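Local coordinates for protein putative xanthine dehydrogenase YAGS fad-binding subunit (Escherichia coli, PDB 5G5G) that probably serves as the molybdenum-bearing subunit of a periplasmic aldehyde oxidase, binding pterin cytosine dinucleotide and a dioxothiomolybdenum centre, at residues Ala293-Ala301 against Ile374-Asn383; Val424-Gly432 against Gly594-Arg605. All coordinates share one frame; numbering follows the deposited sequence.

Contact 1 of 2, residues Ala293-Ala301 against Ile374-Asn383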
# COMPACT_ATOMS: atom_id res chain seq x y z
N ALA C 293 3.51 -33.16 -21.33
CA ALA C 293 2.55 -34.17 -20.90
C ALA C 293 2.37 -35.24 -21.98
O ALA C 293 2.69 -35.03 -23.15
CB ALA C 293 1.20 -33.52 -20.62
N ASP C 294 1.85 -36.38 -21.56
CA ASP C 294 1.57 -37.45 -22.48
C ASP C 294 0.22 -37.23 -23.19
O ASP C 294 -0.46 -36.21 -22.93
CB ASP C 294 1.69 -38.82 -21.79
CG ASP C 294 0.57 -39.14 -20.80
OD1 ASP C 294 -0.50 -38.49 -20.75
OD2 ASP C 294 0.79 -40.15 -20.08
N GLN C 295 -0.16 -38.20 -24.03
CA GLN C 295 -1.42 -38.18 -24.77
C GLN C 295 -2.66 -38.10 -23.87
O GLN C 295 -3.65 -37.58 -24.31
CB GLN C 295 -1.51 -39.42 -25.72
CG GLN C 295 -0.55 -39.26 -26.90
CD GLN C 295 -0.41 -40.49 -27.81
OE1 GLN C 295 -0.95 -41.58 -27.54
NE2 GLN C 295 0.35 -40.31 -28.90
N SER C 296 -2.59 -38.59 -22.64
CA SER C 296 -3.70 -38.48 -21.66
C SER C 296 -3.71 -37.21 -20.81
O SER C 296 -4.65 -36.95 -20.07
CB SER C 296 -3.70 -39.76 -20.78
OG SER C 296 -2.56 -39.81 -19.90
N GLY C 297 -2.71 -36.35 -20.95
CA GLY C 297 -2.63 -35.12 -20.19
C GLY C 297 -1.88 -35.24 -18.88
O GLY C 297 -1.80 -34.25 -18.13
N LYS C 298 -1.26 -36.39 -18.64
CA LYS C 298 -0.37 -36.57 -17.48
C LYS C 298 0.97 -35.91 -17.77
O LYS C 298 1.65 -36.27 -18.74
CB LYS C 298 -0.12 -38.06 -17.17
CG LYS C 298 -1.33 -38.76 -16.54
CD LYS C 298 -1.38 -38.45 -15.04
CE LYS C 298 -2.61 -38.97 -14.33
NZ LYS C 298 -2.78 -40.43 -14.53
N ILE C 299 1.35 -34.97 -16.91
CA ILE C 299 2.65 -34.34 -17.01
C ILE C 299 3.70 -35.42 -16.83
O ILE C 299 3.60 -36.23 -15.91
CB ILE C 299 2.81 -33.25 -15.94
CG1 ILE C 299 1.85 -32.10 -16.27
CG2 ILE C 299 4.25 -32.74 -15.85
CD1 ILE C 299 1.72 -31.08 -15.16
N THR C 300 4.69 -35.42 -17.70
CA THR C 300 5.83 -36.31 -17.66
C THR C 300 7.18 -35.60 -17.47
O THR C 300 8.17 -36.27 -17.15
CB THR C 300 5.91 -37.10 -18.96
OG1 THR C 300 5.98 -36.20 -20.06
CG2 THR C 300 4.68 -38.01 -19.08
N ALA C 301 7.21 -34.29 -17.72
CA ALA C 301 8.46 -33.56 -17.73
C ALA C 301 8.22 -32.15 -17.26
O ALA C 301 7.34 -31.48 -17.79
CB ALA C 301 9.03 -33.58 -19.15
N ILE C 374 -7.74 -29.83 -22.42
CA ILE C 374 -8.28 -30.31 -21.14
C ILE C 374 -8.63 -29.10 -20.32
O ILE C 374 -7.85 -28.17 -20.23
CB ILE C 374 -7.24 -31.20 -20.42
CG1 ILE C 374 -6.91 -32.44 -21.30
CG2 ILE C 374 -7.73 -31.61 -19.04
CD1 ILE C 374 -5.79 -33.29 -20.72
N ASP C 375 -9.82 -29.10 -19.72
CA ASP C 375 -10.23 -28.05 -18.78
C ASP C 375 -9.15 -27.85 -17.72
O ASP C 375 -8.62 -28.80 -17.17
CB ASP C 375 -11.58 -28.42 -18.12
CG ASP C 375 -11.95 -27.49 -17.01
OD1 ASP C 375 -11.53 -27.76 -15.88
OD2 ASP C 375 -12.66 -26.50 -17.27
N PRO C 376 -8.81 -26.59 -17.41
CA PRO C 376 -7.66 -26.36 -16.53
C PRO C 376 -7.85 -26.84 -15.08
O PRO C 376 -6.87 -27.13 -14.39
CB PRO C 376 -7.44 -24.83 -16.58
CG PRO C 376 -8.68 -24.30 -17.15
CD PRO C 376 -9.32 -25.36 -17.99
N VAL C 377 -9.09 -26.93 -14.62
CA VAL C 377 -9.35 -27.52 -13.28
C VAL C 377 -9.10 -29.01 -13.37
O VAL C 377 -8.36 -29.54 -12.58
CB VAL C 377 -10.78 -27.25 -12.78
CG1 VAL C 377 -11.07 -28.04 -11.51
CG2 VAL C 377 -11.01 -25.76 -12.59
N GLU C 378 -9.70 -29.68 -14.36
CA GLU C 378 -9.49 -31.12 -14.53
C GLU C 378 -8.02 -31.48 -14.76
O GLU C 378 -7.56 -32.52 -14.32
CB GLU C 378 -10.32 -31.65 -15.70
CG GLU C 378 -11.83 -31.71 -15.40
CD GLU C 378 -12.19 -32.58 -14.17
OE1 GLU C 378 -11.51 -33.58 -13.82
OE2 GLU C 378 -13.21 -32.24 -13.54
N PHE C 379 -7.30 -30.59 -15.46
CA PHE C 379 -5.90 -30.82 -15.72
C PHE C 379 -5.07 -30.89 -14.45
O PHE C 379 -4.21 -31.72 -14.34
CB PHE C 379 -5.33 -29.73 -16.66
CG PHE C 379 -3.93 -30.01 -17.12
CD1 PHE C 379 -3.69 -30.93 -18.13
CD2 PHE C 379 -2.86 -29.32 -16.57
CE1 PHE C 379 -2.41 -31.19 -18.57
CE2 PHE C 379 -1.57 -29.55 -17.05
CZ PHE C 379 -1.34 -30.48 -18.04
N ARG C 380 -5.33 -29.99 -13.52
CA ARG C 380 -4.66 -29.99 -12.20
C ARG C 380 -5.07 -31.20 -11.39
O ARG C 380 -4.22 -31.83 -10.77
CB ARG C 380 -4.92 -28.69 -11.46
CG ARG C 380 -4.29 -27.49 -12.11
CD ARG C 380 -4.60 -26.23 -11.30
NE ARG C 380 -3.84 -25.08 -11.80
CZ ARG C 380 -4.16 -24.39 -12.89
NH1 ARG C 380 -5.24 -24.69 -13.60
NH2 ARG C 380 -3.40 -23.35 -13.28
N ILE C 381 -6.33 -31.60 -11.45
CA ILE C 381 -6.79 -32.77 -10.70
C ILE C 381 -6.06 -34.01 -11.22
O ILE C 381 -5.58 -34.83 -10.42
CB ILE C 381 -8.33 -32.90 -10.74
CG1 ILE C 381 -8.95 -31.75 -9.91
CG2 ILE C 381 -8.80 -34.25 -10.17
CD1 ILE C 381 -10.45 -31.57 -10.15
N LEU C 382 -6.03 -34.18 -12.56
CA LEU C 382 -5.33 -35.29 -13.17
C LEU C 382 -3.88 -35.42 -12.73
O LEU C 382 -3.36 -36.53 -12.73
CB LEU C 382 -5.36 -35.11 -14.67
CG LEU C 382 -4.96 -36.20 -15.60
CD1 LEU C 382 -6.09 -37.24 -15.58
CD2 LEU C 382 -4.76 -35.64 -17.02
N ASN C 383 -3.22 -34.28 -12.48
CA ASN C 383 -1.80 -34.19 -12.14
C ASN C 383 -1.51 -33.96 -10.63
O ASN C 383 -0.44 -33.50 -10.24
CB ASN C 383 -1.17 -33.10 -13.02
CG ASN C 383 -0.98 -33.58 -14.43
OD1 ASN C 383 -0.24 -34.53 -14.63
ND2 ASN C 383 -1.76 -33.06 -15.38
O HOH W 1 1.61 -36.54 -14.00

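Contact 2 of 2, residues Val424-Gly432 against Gly594-Arg605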
# COMPACT_ATOMS: atom_id res chain seq x y z
N VAL C 424 -17.44 -13.35 -24.70
CA VAL C 424 -18.44 -12.91 -23.74
C VAL C 424 -18.34 -11.41 -23.44
O VAL C 424 -17.31 -10.93 -22.99
CB VAL C 424 -18.34 -13.73 -22.45
CG1 VAL C 424 -19.42 -13.29 -21.48
CG2 VAL C 424 -18.44 -15.21 -22.75
N ARG C 425 -19.43 -10.67 -23.67
CA ARG C 425 -19.44 -9.24 -23.38
C ARG C 425 -20.49 -8.93 -22.34
O ARG C 425 -21.51 -9.60 -22.26
CB ARG C 425 -19.74 -8.43 -24.62
CG ARG C 425 -18.69 -8.52 -25.72
CD ARG C 425 -17.61 -7.49 -25.49
NE ARG C 425 -18.05 -6.12 -25.85
CZ ARG C 425 -17.70 -5.47 -26.96
NH1 ARG C 425 -16.86 -6.01 -27.87
NH2 ARG C 425 -18.20 -4.25 -27.15
N ASP C 426 -20.21 -7.91 -21.53
CA ASP C 426 -21.19 -7.27 -20.69
C ASP C 426 -21.07 -5.79 -21.04
O ASP C 426 -20.21 -5.11 -20.52
CB ASP C 426 -20.89 -7.53 -19.23
CG ASP C 426 -21.80 -6.75 -18.30
OD1 ASP C 426 -22.81 -6.18 -18.78
OD2 ASP C 426 -21.51 -6.71 -17.10
N GLY C 427 -21.94 -5.32 -21.95
CA GLY C 427 -21.80 -3.97 -22.47
C GLY C 427 -20.47 -3.84 -23.21
O GLY C 427 -20.15 -4.69 -24.06
N GLU C 428 -19.68 -2.84 -22.85
CA GLU C 428 -18.40 -2.61 -23.52
C GLU C 428 -17.28 -3.50 -22.90
O GLU C 428 -16.18 -3.49 -23.40
CB GLU C 428 -17.98 -1.12 -23.47
CG GLU C 428 -17.57 -0.57 -24.85
CD GLU C 428 -17.23 0.95 -24.92
OE1 GLU C 428 -17.57 1.73 -24.00
OE2 GLU C 428 -16.62 1.36 -25.93
N TRP C 429 -17.58 -4.27 -21.85
CA TRP C 429 -16.58 -5.09 -21.15
C TRP C 429 -16.52 -6.51 -21.73
O TRP C 429 -17.58 -7.14 -21.94
CB TRP C 429 -16.92 -5.19 -19.66
CG TRP C 429 -16.90 -3.84 -19.02
CD1 TRP C 429 -17.95 -2.94 -18.93
CD2 TRP C 429 -15.77 -3.20 -18.47
NE1 TRP C 429 -17.53 -1.79 -18.30
CE2 TRP C 429 -16.19 -1.92 -18.01
CE3 TRP C 429 -14.44 -3.58 -18.29
CZ2 TRP C 429 -15.31 -1.00 -17.42
CZ3 TRP C 429 -13.57 -2.68 -17.70
CH2 TRP C 429 -14.01 -1.41 -17.25
N LEU C 430 -15.30 -6.98 -22.02
CA LEU C 430 -15.05 -8.41 -22.29
C LEU C 430 -14.91 -9.08 -20.94
O LEU C 430 -14.14 -8.62 -20.08
CB LEU C 430 -13.77 -8.60 -23.09
CG LEU C 430 -13.80 -8.08 -24.52
CD1 LEU C 430 -12.41 -7.67 -25.03
CD2 LEU C 430 -14.43 -9.13 -25.43
N VAL C 431 -15.68 -10.15 -20.73
CA VAL C 431 -15.65 -10.89 -19.47
C VAL C 431 -14.92 -12.20 -19.62
O VAL C 431 -15.07 -12.92 -20.64
CB VAL C 431 -17.07 -11.19 -19.01
CG1 VAL C 431 -17.06 -11.96 -17.72
CG2 VAL C 431 -17.83 -9.85 -18.83
N GLY C 432 -14.12 -12.52 -18.62
CA GLY C 432 -13.37 -13.76 -18.59
C GLY C 432 -13.31 -14.36 -17.21
O GLY C 432 -13.43 -13.66 -16.20
N GLY C 594 -13.25 -8.14 -15.99
CA GLY C 594 -13.75 -7.45 -17.15
C GLY C 594 -12.55 -6.72 -17.77
O GLY C 594 -11.71 -6.19 -17.04
N VAL C 595 -12.49 -6.71 -19.10
CA VAL C 595 -11.46 -5.96 -19.81
C VAL C 595 -12.20 -5.01 -20.75
O VAL C 595 -13.03 -5.45 -21.57
CB VAL C 595 -10.47 -6.85 -20.58
CG1 VAL C 595 -9.46 -5.99 -21.36
CG2 VAL C 595 -9.74 -7.81 -19.62
N HIS C 596 -11.93 -3.73 -20.61
CA HIS C 596 -12.65 -2.78 -21.45
C HIS C 596 -12.26 -2.97 -22.92
O HIS C 596 -11.07 -2.92 -23.29
CB HIS C 596 -12.45 -1.33 -20.97
CG HIS C 596 -13.49 -0.41 -21.49
ND1 HIS C 596 -13.48 0.05 -22.78
CD2 HIS C 596 -14.58 0.13 -20.91
CE1 HIS C 596 -14.53 0.82 -22.99
NE2 HIS C 596 -15.21 0.90 -21.86
N SER C 597 -13.25 -3.20 -23.76
CA SER C 597 -12.96 -3.57 -25.16
C SER C 597 -12.31 -2.44 -25.93
O SER C 597 -11.65 -2.71 -26.94
CB SER C 597 -14.19 -4.07 -25.90
OG SER C 597 -15.14 -3.03 -26.06
N ALA C 598 -12.55 -1.21 -25.51
CA ALA C 598 -11.86 -0.06 -26.09
C ALA C 598 -10.52 0.26 -25.49
O ALA C 598 -9.55 0.32 -26.25
CB ALA C 598 -12.74 1.20 -26.11
N THR C 599 -10.45 0.48 -24.17
CA THR C 599 -9.30 1.09 -23.51
C THR C 599 -8.33 0.05 -22.97
O THR C 599 -7.21 0.41 -22.63
CB THR C 599 -9.70 1.95 -22.30
OG1 THR C 599 -10.35 1.11 -21.31
CG2 THR C 599 -10.58 3.08 -22.77
N GLY C 600 -8.78 -1.20 -22.83
CA GLY C 600 -7.94 -2.24 -22.21
C GLY C 600 -7.83 -2.25 -20.70
O GLY C 600 -7.09 -3.07 -20.13
N GLU C 601 -8.56 -1.36 -20.02
CA GLU C 601 -8.56 -1.30 -18.58
C GLU C 601 -9.10 -2.59 -17.99
O GLU C 601 -10.05 -3.13 -18.51
CB GLU C 601 -9.45 -0.14 -18.07
CG GLU C 601 -8.87 1.24 -18.31
CD GLU C 601 -9.92 2.34 -18.19
OE1 GLU C 601 -10.84 2.37 -19.06
OE2 GLU C 601 -9.72 3.17 -17.27
N VAL C 602 -8.42 -3.11 -16.98
CA VAL C 602 -8.77 -4.37 -16.36
C VAL C 602 -9.42 -4.12 -15.00
O VAL C 602 -8.85 -3.42 -14.15
CB VAL C 602 -7.57 -5.31 -16.20
CG1 VAL C 602 -8.04 -6.67 -15.76
CG2 VAL C 602 -6.79 -5.42 -17.49
N ARG C 603 -10.57 -4.75 -14.78
CA ARG C 603 -11.32 -4.53 -13.53
C ARG C 603 -11.81 -5.91 -13.08
O ARG C 603 -12.42 -6.68 -13.86
CB ARG C 603 -12.50 -3.56 -13.75
CG ARG C 603 -12.09 -2.16 -14.19
CD ARG C 603 -11.47 -1.32 -13.10
NE ARG C 603 -11.11 -0.02 -13.65
CZ ARG C 603 -9.88 0.37 -14.01
NH1 ARG C 603 -8.81 -0.39 -13.87
NH2 ARG C 603 -9.71 1.60 -14.50
N VAL C 604 -11.52 -6.25 -11.85
CA VAL C 604 -11.94 -7.52 -11.32
C VAL C 604 -13.39 -7.48 -10.90
O VAL C 604 -13.80 -6.58 -10.18
CB VAL C 604 -11.06 -7.97 -10.17
CG1 VAL C 604 -11.39 -9.41 -9.71
CG2 VAL C 604 -9.59 -7.88 -10.59
N ARG C 605 -14.15 -8.49 -11.30
CA ARG C 605 -15.58 -8.57 -11.04
C ARG C 605 -16.01 -9.46 -9.89
O ARG C 605 -16.99 -9.12 -9.23
CB ARG C 605 -16.31 -9.01 -12.29
CG ARG C 605 -16.25 -7.93 -13.37
CD ARG C 605 -16.48 -8.49 -14.76
NE ARG C 605 -17.84 -9.01 -14.93
CZ ARG C 605 -18.87 -8.35 -15.47
NH1 ARG C 605 -18.73 -7.12 -15.91
NH2 ARG C 605 -20.04 -8.96 -15.62
O HOH W 2 -15.66 -0.77 -27.50
O HOH W 3 -18.03 1.67 -21.43

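Contact 1 of 2, residues Ala293-Ala301 against Ile374-Asn383
The type I turn Asp294-Gly297, which joins strands 285-293 and 299-310 into a hairpin, docks beside helix 376-382, and the side-chain amide of Asn383 clasps its exit at Gly297 and Ile299. Asn383 ND2 donates to Gly297 O at 3.0 Å in an almost straight bond (177°) lying in the amide plane, while Asn383 OD1 accepts Ile299 N at 2.8 Å. With ND2 also given to Phe379 O, and a water spanning Asn383 OD1 and Ile299 O, the amide is fixed against a flip. Its nitrogen sits 3.6 Å above the plane of the Phe379 ring, over the centre. The ring gets there because Phe379 has CG anti to its own backbone N (chi1 -173°), and its far end also meets Ile299, CZ to CG1 at 4.0 Å. The branches Ile374 CD1 and Leu382 CD2 pack side by side against Gly297, CD1 3.7 Å from Gly297 CA and CD2 on its carbonyl carbon, and a side chain at this position would collide with Ile374. Lys298 folds across Leu382, its CE 3.0 Å from Leu382 O. Within the turn, Asp294 OD1 is gripped from opposite faces of its carboxylate by Lys298 N and Ser296 OG, which stiffens the loop presented to the helix. Behind this contact Phe379 rests on Leu368 and Ala369 of helix 354-372, Val377 and Arg380 pack on Val435 of strand 429-441, and Ala293 pairs through its backbone with Val174 of the neighbouring strand 174-182.

Contact 2 of 2, residues Val424-Gly432 against Gly594-Arg605
Glu428 O is held by two donors of one residue, Ser597 N at 3.0 Å and Ser597 OG at 2.9 Å, the backbone donor arriving nearly in line with the carbonyl. Ser597 OG also accepts a hydrogen bond from a water that donates to Glu428 OE2 as well, a carboxylate oxygen further bonded to a polar side chain of another protein chain. Next along, Leu430 and Val595 form an antiparallel hydrogen-bonded pair, Leu430 N to Val595 O at 2.8 Å and Val595 N to Leu430 O at 2.7 Å. Trp429 and His596 are a non-hydrogen-bonded pair and meet as a T-shaped stack, ring centroids 4.9 Å apart and planes at 80°. His596 CB lies over the six-membered ring of Trp429 in a CH-pi contact, and with CG anti to the backbone N (chi1 -161°) the imidazole brings its CD2 edge over the indole face. Farther across the sheet, Arg605 reaches end-on to Asp426, NH1 and NH2 each 3.1 Å from OD2, with the carboxylate plane 89° from the guanidinium plane. Val431 CG2 covers one face of that guanidinium, 3.8 Å above its centre, and Arg605 NE has a second anion in Glu592. Replacing Arg605 with a leucine would probably leave the carboxylates of Asp426 and Glu592 without their shared cation and remove the ionic tie between the turn and strand 602-612. This is the antiparallel part of a mixed sheet, strand 584-596 lying between 429-441 and 602-612, where the type II' turn Asp426-Trp429 joins the short edge strand 425-426 to strand 429-441 as a hairpin.

Overall arrangement
The two contacts follow one another along the chain and lie in successive molybdopterin cofactor-binding domains. Their centres are 30 Å apart, and their nearest atoms remain about 11 Å from each other, so they do not touch. Strand 429-441 links them: its beginning supplies one side of contact 2, while Val435 and Ala437 farther on support the helix of contact 1. Both are peripheral, with centres 31 and 32 Å from the centre of the chain, and neither contributes a residue to the pocket of the dioxothiomolybdenum ion, which includes Gln211, Arg350 and Glu692. Contact 1 is packed within its own subunit, whereas contact 2 also borders another protein chain, and the Glu601 side chain lies about 12 Å from a bound FAD.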